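Local coordinates for methylmalonyl-CoA carboxyltransferase 12S subunit (Propionibacterium freudenreichii, PDB 1ON3), which transfers the carboxyl group of methylmalonyl-CoA to the biotin of the 1.3S subunit, as the hexameric core of transcarboxylase, at residues R47-N52 / L134-S139; P96-S101 / V120-Q125. All coordinates share one frame; numbering follows the deposited sequence. Where two conformers were deposited one is given.

How the contacts relate
From the N terminus, helix 46-53 comes first, and its partner in contact 1, strand 133-139, follows about eighty residues later, so contact 1 closes a long loop. Within that loop the chain runs up strand 95-102 and back along helix 113-129, whose meeting in contact 2 closes a much shorter one; the two loops nest and do not cross. Helix 113-129 then leads straight into strand 133-139, completing a beta-alpha-beta unit. Strands 95-102 and 133-139 are neighbours in one sheet, joined directly by Phe136 N to Ala100 O and Ala100 N to Leu134 O, both probable hydrogen bonds of 2.9 Å. Helix 46-53 is thus tied to the sheet that carries helix 113-129.

Contact 1: residues R47-N52 / L134-S139; sequences RERLNN and LFFYDS
Arg49 leaves helix 46-53 with CG beside its backbone N (chi1 -75°) and runs on extended to NE, which lays its chain across Phe136 and delivers its guanidinium to Asp138. On strand 133-139, Asp138 turns CG anti to its own N (chi1 -165°), swinging the carboxylate to the arginine. NH1 of Arg49 donates to OD2 of Asp138 at 2.8 Å, with an N-H...O angle of 155°, in a salt bridge. It is one-pronged: OD2 is met on its anti side and from out of the carboxylate plane, and the two flat groups are turned well away from coplanar. Nearer the helix, CB of Arg49 sits 3.8 Å from the centroid of the Phe136 ring, almost on its normal, a CH-pi contact, while CD of Arg49 comes within 3.8 Å of Phe136 CD2. Leu50 CD2 adds a looser apolar touch at 4.4 Å from Phe136 CE1.

Both charges are buried and shared. Asp241 takes Arg49 NE in a second salt bridge, and Gln38 NE2 donates to OD2 of Asp138. With carboxylates on two sides, the guanidinium is probably held charged and limited in rotation, a polar cluster that joins helix to strand, with the side chain of Asp138 about 8 Å from bound methylmalonyl-CoA.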
ATOM      1  N   ARG E  47      33.450 -28.138   9.358  1.00 15.28           N
ATOM      2  CA  ARG E  47      32.386 -28.715  10.162  1.00 12.74           C
ATOM      3  C   ARG E  47      32.538 -28.478  11.655  1.00 14.91           C
ATOM      4  O   ARG E  47      31.541 -28.360  12.362  1.00 16.50           O
ATOM      5  CB  ARG E  47      32.231 -30.204   9.827  1.00 14.61           C
ATOM      6  CG  ARG E  47      31.683 -30.376   8.406  1.00 15.43           C
ATOM      7  CD  ARG E  47      31.702 -31.804   7.881  1.00 15.32           C
ATOM      8  NE  ARG E  47      31.215 -31.827   6.501  1.00  9.75           N
ATOM      9  CZ  ARG E  47      29.930 -31.814   6.155  1.00 12.99           C
ATOM     10  NH1 ARG E  47      28.973 -31.792   7.085  1.00 16.48           N
ATOM     11  NH2 ARG E  47      29.599 -31.801   4.879  1.00 11.90           N
ATOM     12  N   GLU E  48      33.775 -28.403  12.139  1.00 10.68           N
ATOM     13  CA  GLU E  48      33.994 -28.132  13.555  1.00 16.60           C
ATOM     14  C   GLU E  48      33.499 -26.713  13.853  1.00 14.42           C
ATOM     15  O   GLU E  48      32.911 -26.455  14.899  1.00 13.77           O
ATOM     16  CB  GLU E  48      35.483 -28.250  13.899  1.00 14.92           C
ATOM     17  CG  GLU E  48      35.975 -29.686  13.950  1.00 15.38           C
ATOM     18  CD  GLU E  48      37.492 -29.800  13.901  1.00 20.94           C
ATOM     19  OE1 GLU E  48      37.993 -30.923  14.074  1.00 22.69           O
ATOM     20  OE2 GLU E  48      38.183 -28.785  13.679  1.00 19.34           O
ATOM     21  N   ARG E  49      33.743 -25.798  12.922  1.00 14.78           N
ATOM     22  CA  ARG E  49      33.325 -24.405  13.094  1.00 13.89           C
ATOM     23  C   ARG E  49      31.810 -24.291  13.240  1.00 15.80           C
ATOM     24  O   ARG E  49      31.316 -23.605  14.135  1.00 14.01           O
ATOM     25  CB  ARG E  49      33.817 -23.560  11.909  1.00 12.01           C
ATOM     26  CG  ARG E  49      35.322 -23.270  11.985  1.00 11.15           C
ATOM     27  CD  ARG E  49      35.913 -22.768  10.654  1.00 11.93           C
ATOM     28  NE  ARG E  49      37.336 -22.452  10.796  1.00 14.19           N
ATOM     29  CZ  ARG E  49      38.173 -22.229   9.784  1.00 10.24           C
ATOM     30  NH1 ARG E  49      37.744 -22.277   8.527  1.00 12.88           N
ATOM     31  NH2 ARG E  49      39.450 -21.976  10.028  1.00 15.45           N
ATOM     32  N   LEU E  50      31.071 -24.972  12.371  1.00 10.27           N
ATOM     33  CA  LEU E  50      29.622 -24.925  12.463  1.00 13.22           C
ATOM     34  C   LEU E  50      29.167 -25.615  13.743  1.00 14.56           C
ATOM     35  O   LEU E  50      28.256 -25.147  14.420  1.00 14.02           O
ATOM     36  CB  LEU E  50      28.987 -25.602  11.248  1.00 13.84           C
ATOM     37  CG  LEU E  50      29.062 -24.783   9.963  1.00 13.36           C
ATOM     38  CD1 LEU E  50      28.579 -25.626   8.777  1.00 17.87           C
ATOM     39  CD2 LEU E  50      28.206 -23.528  10.127  1.00 10.89           C
ATOM     40  N   ASN E  51      29.821 -26.720  14.086  1.00 13.63           N
ATOM     41  CA  ASN E  51      29.449 -27.451  15.287  1.00 18.24           C
ATOM     42  C   ASN E  51      29.701 -26.625  16.543  1.00 17.78           C
ATOM     43  O   ASN E  51      28.957 -26.724  17.511  1.00 15.59           O
ATOM     44  CB  ASN E  51      30.215 -28.771  15.380  1.00 18.95           C
ATOM     45  CG  ASN E  51      29.674 -29.667  16.473  1.00 25.76           C
ATOM     46  OD1 ASN E  51      28.501 -30.056  16.447  1.00 27.27           O
ATOM     47  ND2 ASN E  51      30.517 -29.995  17.444  1.00 26.74           N
ATOM     48  N   ASN E  52      30.755 -25.812  16.516  1.00 18.62           N
ATOM     49  CA  ASN E  52      31.107 -24.955  17.643  1.00 18.77           C
ATOM     50  C   ASN E  52      30.209 -23.722  17.741  1.00 16.79           C
ATOM     51  O   ASN E  52      29.874 -23.267  18.837  1.00 18.07           O
ATOM     52  CB  ASN E  52      32.568 -24.510  17.525  1.00 21.25           C
ATOM     53  CG  ASN E  52      33.541 -25.626  17.854  1.00 23.21           C
ATOM     54  OD1 ASN E  52      34.725 -25.560  17.524  1.00 25.50           O
ATOM     55  ND2 ASN E  52      33.042 -26.656  18.512  1.00 18.72           N
ATOM     56  N   LEU E 134      25.256 -16.411   8.542  1.00  6.54           N
ATOM     57  CA  LEU E 134      26.657 -16.388   8.972  1.00  9.64           C
ATOM     58  C   LEU E 134      27.479 -17.235   7.993  1.00 11.95           C
ATOM     59  O   LEU E 134      27.036 -18.289   7.550  1.00 12.66           O
ATOM     60  CB  LEU E 134      26.791 -16.920  10.405  1.00 12.21           C
ATOM     61  CG  LEU E 134      26.047 -16.060  11.447  1.00 14.93           C
ATOM     62  CD1 LEU E 134      24.718 -16.726  11.780  1.00 18.28           C
ATOM     63  CD2 LEU E 134      26.880 -15.896  12.707  1.00 11.46           C
ATOM     64  N   PHE E 135      28.676 -16.764   7.669  1.00 10.21           N
ATOM     65  CA  PHE E 135      29.525 -17.435   6.689  1.00 13.79           C
ATOM     66  C   PHE E 135      31.005 -17.469   7.107  1.00 12.55           C
ATOM     67  O   PHE E 135      31.609 -16.427   7.322  1.00 11.16           O
ATOM     68  CB  PHE E 135      29.362 -16.674   5.361  1.00 12.34           C
ATOM     69  CG  PHE E 135      29.929 -17.367   4.145  1.00 14.70           C
ATOM     70  CD1 PHE E 135      29.548 -16.939   2.881  1.00 11.89           C
ATOM     71  CD2 PHE E 135      30.862 -18.398   4.248  1.00 15.81           C
ATOM     72  CE1 PHE E 135      30.091 -17.522   1.726  1.00 14.85           C
ATOM     73  CE2 PHE E 135      31.412 -18.989   3.095  1.00 17.60           C
ATOM     74  CZ  PHE E 135      31.021 -18.545   1.836  1.00 12.81           C
ATOM     75  N   PHE E 136      31.565 -18.675   7.234  1.00 12.86           N
ATOM     76  CA  PHE E 136      32.991 -18.852   7.557  1.00 13.02           C
ATOM     77  C   PHE E 136      33.720 -18.988   6.212  1.00 12.85           C
ATOM     78  O   PHE E 136      33.477 -19.939   5.451  1.00 11.03           O
ATOM     79  CB  PHE E 136      33.252 -20.129   8.370  1.00 11.81           C
ATOM     80  CG  PHE E 136      32.802 -20.060   9.813  1.00 12.25           C
ATOM     81  CD1 PHE E 136      31.527 -20.476  10.178  1.00 12.49           C
ATOM     82  CD2 PHE E 136      33.684 -19.651  10.812  1.00  9.59           C
ATOM     83  CE1 PHE E 136      31.139 -20.496  11.528  1.00 12.23           C
ATOM     84  CE2 PHE E 136      33.312 -19.667  12.154  1.00 14.16           C
ATOM     85  CZ  PHE E 136      32.033 -20.094  12.515  1.00 12.86           C
ATOM     86  N   TYR E 137      34.583 -18.018   5.918  1.00 12.30           N
ATOM     87  CA  TYR E 137      35.365 -17.979   4.684  1.00  9.80           C
ATOM     88  C   TYR E 137      36.763 -18.573   4.923  1.00 12.12           C
ATOM     89  O   TYR E 137      37.418 -18.249   5.904  1.00 11.74           O
ATOM     90  CB  TYR E 137      35.521 -16.525   4.228  1.00  8.75           C
ATOM     91  CG  TYR E 137      34.232 -15.855   3.829  1.00 10.86           C
ATOM     92  CD1 TYR E 137      33.873 -15.748   2.492  1.00  9.72           C
ATOM     93  CD2 TYR E 137      33.400 -15.270   4.786  1.00  9.01           C
ATOM     94  CE1 TYR E 137      32.719 -15.064   2.102  1.00  7.97           C
ATOM     95  CE2 TYR E 137      32.238 -14.584   4.415  1.00  9.08           C
ATOM     96  CZ  TYR E 137      31.904 -14.482   3.075  1.00  8.81           C
ATOM     97  OH  TYR E 137      30.771 -13.799   2.696  1.00 10.73           O
ATOM     98  N   ASP E 138      37.227 -19.411   4.003  1.00 12.23           N
ATOM     99  CA  ASP E 138      38.524 -20.065   4.125  1.00 13.77           C
ATOM    100  C   ASP E 138      38.731 -20.548   2.693  1.00 16.25           C
ATOM    101  O   ASP E 138      38.444 -21.704   2.387  1.00 16.48           O
ATOM    102  CB  ASP E 138      38.381 -21.264   5.081  1.00 12.69           C
ATOM    103  CG  ASP E 138      39.722 -21.794   5.568  1.00 15.17           C
ATOM    104  OD1 ASP E 138      40.742 -21.429   4.958  1.00 16.06           O
ATOM    105  OD2 ASP E 138      39.745 -22.580   6.544  1.00 16.02           O
ATOM    106  N   SER E 139      39.238 -19.676   1.822  1.00 14.33           N
ATOM    107  CA  SER E 139      39.335 -20.032   0.408  1.00 18.23           C
ATOM    108  C   SER E 139      40.414 -19.364  -0.442  1.00 16.46           C
ATOM    109  O   SER E 139      40.829 -18.242  -0.183  1.00 19.12           O
ATOM    110  CB  SER E 139      37.963 -19.744  -0.233  1.00 17.65           C
ATOM    111  OG  SER E 139      38.008 -19.701  -1.649  1.00 16.95           O
TER

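Contact 2: residues P96-S101 / V120-Q125; sequences PVHAAS and VETMEQ
Strand-on-helix packing inside a beta-alpha-beta unit is the kind of contact made here: strand 95-102 is the first strand, helix 113-129 the connection, and strand 133-139 the second strand, in the N-terminal half of a carboxyltransferase of the ClpP/crotonase clan. The helix runs back nearly antiparallel to the strand, at 168°, with the axes of the short segments 8.0 Å apart. The meeting is one of van der Waals contacts, centred on His98.

The imidazole of His98 lies against the last turn of 120-125. Gln125 lies over one face of the ring: CB stands above the NE2-CD2 side, 3.7 Å from His98 NE2, and the backbone carbonyl carbon lies over the ring centre, with its O 3.8 Å from His98 CE1. At the root of the histidine, Thr122 takes over. Its methyl CG2, anti to the backbone N, touches His98 CB at 3.8 Å and also lies 3.8 Å from the carbonyl O of Ala99, so one methyl packs against two successive residues of the strand. The hydroxyl of Thr122 is turned back along its own helix, to the carbonyl of Lys118.

Gln125 gives the contact its CB and backbone carbonyl, but not its side-chain amide. The chain bends at chi2 (-49°) and folds back over the helix, where NE2 donates to Glu121 O at 3.3 Å; that oxygen also accepts the helical bond from Gln125 N, and the two donors arrive from opposite faces of the carbonyl plane. OE1 is hydrogen-bonded to the OH of Tyr506 of a neighbouring subunit, which makes this residue a link between packing within the chain and the hexamer.

His98 ND1 is hydrogen-bonded to Thr131 OG1, between helix 113-129 and strand 133-139. Strand 85-92 flanks the contact through Thr87, which Thr122 touches, and Met123 on the far side of the helix packs on helix 147-164.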
ATOM      1  N   PRO E  96      16.824 -19.270  15.250  1.00 13.14           N
ATOM      2  CA  PRO E  96      17.072 -19.882  13.942  1.00 13.85           C
ATOM      3  C   PRO E  96      18.064 -19.049  13.125  1.00 14.55           C
ATOM      4  O   PRO E  96      17.966 -17.815  13.088  1.00 13.82           O
ATOM      5  CB  PRO E  96      15.680 -19.874  13.293  1.00 14.72           C
ATOM      6  CG  PRO E  96      14.742 -19.905  14.488  1.00 15.20           C
ATOM      7  CD  PRO E  96      15.402 -18.923  15.411  1.00 15.15           C
ATOM      8  N   VAL E  97      19.016 -19.720  12.480  1.00 12.20           N
ATOM      9  CA  VAL E  97      19.985 -19.049  11.617  1.00 10.35           C
ATOM     10  C   VAL E  97      20.313 -19.958  10.442  1.00 12.80           C
ATOM     11  O   VAL E  97      20.019 -21.153  10.479  1.00 13.61           O
ATOM     12  CB  VAL E  97      21.341 -18.730  12.334  1.00 10.38           C
ATOM     13  CG1 VAL E  97      21.139 -17.730  13.468  1.00  7.41           C
ATOM     14  CG2 VAL E  97      21.995 -20.019  12.836  1.00 11.57           C
ATOM     15  N   HIS E  98      20.899 -19.375   9.399  1.00  9.76           N
ATOM     16  CA  HIS E  98      21.367 -20.110   8.228  1.00  9.56           C
ATOM     17  C   HIS E  98      22.863 -19.816   8.162  1.00 13.74           C
ATOM     18  O   HIS E  98      23.296 -18.708   8.494  1.00 10.98           O
ATOM     19  CB  HIS E  98      20.660 -19.647   6.954  1.00 12.65           C
ATOM     20  CG  HIS E  98      19.253 -20.141   6.853  1.00 16.11           C
ATOM     21  ND1 HIS E  98      18.204 -19.561   7.541  1.00 15.03           N
ATOM     22  CD2 HIS E  98      18.736 -21.216   6.212  1.00 14.32           C
ATOM     23  CE1 HIS E  98      17.103 -20.261   7.325  1.00 18.55           C
ATOM     24  NE2 HIS E  98      17.399 -21.272   6.525  1.00 13.51           N
ATOM     25  N   ALA E  99      23.658 -20.792   7.735  1.00 12.06           N
ATOM     26  CA  ALA E  99      25.109 -20.601   7.713  1.00  8.10           C
ATOM     27  C   ALA E  99      25.808 -21.380   6.611  1.00 12.81           C
ATOM     28  O   ALA E  99      25.265 -22.357   6.086  1.00 13.15           O
ATOM     29  CB  ALA E  99      25.687 -21.013   9.066  1.00 10.98           C
ATOM     30  N   ALA E 100      27.009 -20.925   6.265  1.00 11.11           N
ATOM     31  CA  ALA E 100      27.836 -21.575   5.254  1.00 11.08           C
ATOM     32  C   ALA E 100      29.243 -21.649   5.832  1.00 14.99           C
ATOM     33  O   ALA E 100      29.666 -20.766   6.587  1.00 12.29           O
ATOM     34  CB  ALA E 100      27.838 -20.773   3.966  1.00  8.26           C
ATOM     35  N   SER E 101      29.980 -22.695   5.485  1.00 10.38           N
ATOM     36  CA  SER E 101      31.323 -22.839   6.031  1.00 10.17           C
ATOM     37  C   SER E 101      32.198 -23.474   4.960  1.00 10.08           C
ATOM     38  O   SER E 101      31.980 -24.624   4.584  1.00 14.39           O
ATOM     39  CB  SER E 101      31.260 -23.710   7.292  1.00 10.58           C
ATOM     40  OG  SER E 101      32.485 -23.732   8.000  1.00 12.26           O
ATOM     41  N   VAL E 120      24.400 -19.215  -2.163  1.00 13.26           N
ATOM     42  CA  VAL E 120      23.313 -18.316  -2.532  1.00 12.93           C
ATOM     43  C   VAL E 120      21.950 -18.903  -2.150  1.00 15.94           C
ATOM     44  O   VAL E 120      21.069 -18.189  -1.669  1.00 11.36           O
ATOM     45  CB  VAL E 120      23.345 -17.998  -4.053  1.00 12.77           C
ATOM     46  CG1 VAL E 120      22.123 -17.195  -4.445  1.00 14.55           C
ATOM     47  CG2 VAL E 120      24.591 -17.179  -4.386  1.00 11.86           C
ATOM     48  N   GLU E 121      21.773 -20.205  -2.357  1.00 16.28           N
ATOM     49  CA  GLU E 121      20.504 -20.829  -2.014  1.00 13.59           C
ATOM     50  C   GLU E 121      20.271 -20.734  -0.509  1.00 13.54           C
ATOM     51  O   GLU E 121      19.147 -20.511  -0.057  1.00 11.16           O
ATOM     52  CB  GLU E 121      20.469 -22.276  -2.533  0.50 14.78           C
ATOM     53  CG  GLU E 121      19.804 -22.358  -3.919  0.50 14.37           C
ATOM     54  CD  GLU E 121      20.238 -23.555  -4.753  0.50 19.60           C
ATOM     55  OE1 GLU E 121      20.564 -24.614  -4.168  0.50 20.28           O
ATOM     56  OE2 GLU E 121      20.240 -23.432  -6.002  0.50 19.21           O
ATOM     57  N   THR E 122      21.338 -20.866   0.269  1.00 11.07           N
ATOM     58  CA  THR E 122      21.224 -20.772   1.722  1.00 12.49           C
ATOM     59  C   THR E 122      20.906 -19.340   2.124  1.00 13.23           C
ATOM     60  O   THR E 122      20.148 -19.105   3.055  1.00 10.16           O
ATOM     61  CB  THR E 122      22.521 -21.234   2.417  1.00 13.30           C
ATOM     62  OG1 THR E 122      22.802 -22.579   2.024  1.00 18.88           O
ATOM     63  CG2 THR E 122      22.366 -21.192   3.927  1.00 13.05           C
ATOM     64  N   MET E 123      21.495 -18.380   1.419  1.00 13.10           N
ATOM     65  CA  MET E 123      21.224 -16.969   1.695  1.00  8.41           C
ATOM     66  C   MET E 123      19.761 -16.651   1.356  1.00 11.47           C
ATOM     67  O   MET E 123      19.087 -15.900   2.082  1.00 11.27           O
ATOM     68  CB  MET E 123      22.156 -16.097   0.841  1.00  7.56           C
ATOM     69  CG  MET E 123      23.615 -16.186   1.266  1.00  7.03           C
ATOM     70  SD  MET E 123      24.684 -15.336   0.105  1.00 12.76           S
ATOM     71  CE  MET E 123      24.160 -13.610   0.330  1.00 13.35           C
ATOM     72  N   GLU E 124      19.271 -17.201   0.243  1.00 10.86           N
ATOM     73  CA  GLU E 124      17.879 -16.978  -0.154  1.00 12.69           C
ATOM     74  C   GLU E 124      16.948 -17.569   0.893  1.00 13.42           C
ATOM     75  O   GLU E 124      15.861 -17.038   1.111  1.00 14.20           O
ATOM     76  CB  GLU E 124      17.562 -17.613  -1.519  1.00 18.12           C
ATOM     77  CG  GLU E 124      18.292 -16.982  -2.716  1.00 15.39           C
ATOM     78  CD  GLU E 124      17.758 -15.611  -3.140  1.00 20.38           C
ATOM     79  OE1 GLU E 124      18.328 -15.047  -4.106  1.00 18.96           O
ATOM     80  OE2 GLU E 124      16.784 -15.090  -2.535  1.00 15.84           O
ATOM     81  N   GLN E 125      17.350 -18.675   1.516  1.00 11.92           N
ATOM     82  CA  GLN E 125      16.521 -19.277   2.559  1.00 13.84           C
ATOM     83  C   GLN E 125      16.520 -18.394   3.810  1.00 11.46           C
ATOM     84  O   GLN E 125      15.506 -18.292   4.501  1.00 12.15           O
ATOM     85  CB  GLN E 125      17.012 -20.682   2.924  1.00 14.36           C
ATOM     86  CG  GLN E 125      17.096 -21.650   1.745  1.00 23.99           C
ATOM     87  CD  GLN E 125      15.844 -21.672   0.890  1.00 27.28           C
ATOM     88  OE1 GLN E 125      14.781 -22.109   1.334  1.00 35.53           O
ATOM     89  NE2 GLN E 125      15.963 -21.198  -0.351  1.00 31.52           N
TER